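Local coordinates for D-methionine-binding lipoprotein MetQ (Escherichia coli, PDB 4YAH) that binds methionine as the solute-binding component of an ATP-driven D-methionine permease, at residues L147-K151 with V152-K156. Numbering follows the deposited sequence.
Sequences LLLQK and VGLIK
OE1 of the Gln150 carboxamide lies against the backbone of Lys156, 3.7 Å from its CA, and bonds to Leu157 N and to a water that weakly accepts from Lys156 NZ. Gly153 N stands above the carbonyl plane of Gln150, 67° out of it, yet bonds to Gln150 O at 2.9 Å. The neighbouring carbonyl is met differently: Leu154 N approaches Leu149 O nearly head-on, with a C=O...N angle of 168° and a separation of 3.0 Å. These two bonds, with positive phi at Gly153, define a Schellman motif that ends helix 139-151 and turns the chain toward strand 156-157.

Beyond the glycine the chain brushes the last turn once more, where Gln150 CA makes a CA-H...O contact with Ile155 O (3.3 Å). Leu149 carries the apolar side. With chi1 at 62°, Ile155 sets CG1 between its own N and carbonyl carbon, from where CD1 reaches Leu149 CB at 3.7 Å; the side chains of Leu154 and Leu149 cross at a slant, CD1 of the former 4.0 Å from CD2 of the latter.

Val152 continues the helical bonding through its N to Leu148 O, while CG2 lies 3.4 Å from Leu149 O. Cut back to an alanine here, the side chain would lose both methyls, which would probably leave the Leu148 and Leu149 carbonyls less covered and a gap beside Phe219, which the valine also touches. A second water donates to both Gln150 O and Ile155 O, the latter at 2.8 Å.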
loop_
_atom_site.group_PDB
_atom_site.type_symbol
_atom_site.label_atom_id
_atom_site.label_comp_id
_atom_site.label_asym_id
_atom_site.label_seq_id
_atom_site.Cartn_x
_atom_site.Cartn_y
_atom_site.Cartn_z
ATOM N N LEU A 147 -10.539 -8.799 -6.208
ATOM C CA LEU A 147 -9.838 -9.901 -6.858
ATOM C C LEU A 147 -9.365 -10.927 -5.824
ATOM O O LEU A 147 -9.391 -12.122 -6.089
ATOM C CB LEU A 147 -8.663 -9.374 -7.682
ATOM C CG LEU A 147 -9.130 -8.624 -8.923
ATOM C CD1 LEU A 147 -7.950 -7.850 -9.507
ATOM C CD2 LEU A 147 -9.741 -9.561 -9.951
ATOM N N LEU A 148 -8.968 -10.455 -4.639
ATOM C CA LEU A 148 -8.521 -11.362 -3.586
ATOM C C LEU A 148 -9.701 -12.182 -3.048
ATOM O O LEU A 148 -9.574 -13.396 -2.828
ATOM C CB LEU A 148 -7.818 -10.584 -2.466
ATOM C CG LEU A 148 -7.289 -11.418 -1.292
ATOM C CD1 LEU A 148 -6.404 -12.559 -1.754
ATOM C CD2 LEU A 148 -6.515 -10.544 -0.327
ATOM N N LEU A 149 -10.846 -11.527 -2.860
ATOM C CA LEU A 149 -12.051 -12.204 -2.391
ATOM C C LEU A 149 -12.505 -13.247 -3.413
ATOM O O LEU A 149 -13.069 -14.285 -3.043
ATOM C CB LEU A 149 -13.160 -11.191 -2.132
ATOM C CG LEU A 149 -12.868 -10.248 -0.960
ATOM C CD1 LEU A 149 -13.955 -9.191 -0.821
ATOM C CD2 LEU A 149 -12.689 -10.981 0.354
ATOM N N GLN A 150 -12.263 -12.969 -4.691
ATOM C CA GLN A 150 -12.585 -13.931 -5.746
ATOM C C GLN A 150 -11.603 -15.105 -5.697
ATOM O O GLN A 150 -11.995 -16.269 -5.820
ATOM C CB GLN A 150 -12.558 -13.261 -7.129
ATOM C CG GLN A 150 -12.761 -14.253 -8.291
ATOM C CD GLN A 150 -12.844 -13.557 -9.640
ATOM O OE1 GLN A 150 -13.895 -13.553 -10.275
ATOM N NE2 GLN A 150 -11.737 -12.969 -10.076
ATOM N N LYS A 151 -10.323 -14.789 -5.523
ATOM C CA LYS A 151 -9.286 -15.807 -5.448
ATOM C C LYS A 151 -9.576 -16.843 -4.361
ATOM O O LYS A 151 -9.330 -18.037 -4.560
ATOM C CB LYS A 151 -7.935 -15.149 -5.207
ATOM C CG LYS A 151 -6.765 -16.087 -4.978
ATOM C CD LYS A 151 -5.537 -15.273 -4.594
ATOM C CE LYS A 151 -4.470 -16.106 -3.901
ATOM N NZ LYS A 151 -3.791 -17.028 -4.847
ATOM N N VAL A 152 -10.072 -16.392 -3.213
ATOM C CA VAL A 152 -10.346 -17.318 -2.113
ATOM C C VAL A 152 -11.759 -17.893 -2.203
ATOM O O VAL A 152 -12.195 -18.618 -1.306
ATOM C CB VAL A 152 -10.109 -16.630 -0.740
ATOM C CG1 VAL A 152 -8.685 -16.115 -0.680
ATOM C CG2 VAL A 152 -11.097 -15.489 -0.493
ATOM N N GLY A 153 -12.469 -17.569 -3.283
ATOM C CA GLY A 153 -13.724 -18.238 -3.616
ATOM C C GLY A 153 -15.002 -17.697 -2.989
ATOM O O GLY A 153 -16.060 -18.335 -3.070
ATOM N N LEU A 154 -14.924 -16.526 -2.364
ATOM C CA LEU A 154 -16.084 -15.959 -1.700
ATOM C C LEU A 154 -17.046 -15.320 -2.695
ATOM O O LEU A 154 -18.260 -15.333 -2.489
ATOM C CB LEU A 154 -15.649 -14.942 -0.658
ATOM C CG LEU A 154 -14.959 -15.538 0.570
ATOM C CD1 LEU A 154 -14.367 -14.450 1.429
ATOM C CD2 LEU A 154 -15.937 -16.346 1.402
ATOM N N ILE A 155 -16.503 -14.789 -3.783
ATOM C CA ILE A 155 -17.308 -14.131 -4.799
ATOM C C ILE A 155 -16.784 -14.495 -6.179
ATOM O O ILE A 155 -15.664 -15.000 -6.326
ATOM C CB ILE A 155 -17.287 -12.589 -4.659
ATOM C CG1 ILE A 155 -15.859 -12.064 -4.831
ATOM C CG2 ILE A 155 -17.861 -12.169 -3.333
ATOM C CD1 ILE A 155 -15.729 -10.546 -4.719
ATOM N N LYS A 156 -17.589 -14.223 -7.197
ATOM C CA LYS A 156 -17.120 -14.288 -8.568
ATOM C C LYS A 156 -17.432 -12.972 -9.248
ATOM O O LYS A 156 -18.501 -12.388 -9.039
ATOM C CB LYS A 156 -17.754 -15.460 -9.327
ATOM C CG LYS A 156 -17.181 -15.639 -10.735
ATOM C CD LYS A 156 -17.700 -16.905 -11.403
ATOM C CE LYS A 156 -17.710 -16.764 -12.921
ATOM N NZ LYS A 156 -16.507 -16.047 -13.456
HETATM O O HOH W 1 -14.247 -14.129 -12.912
HETATM O O HOH W 2 -14.512 -17.365 -7.290
#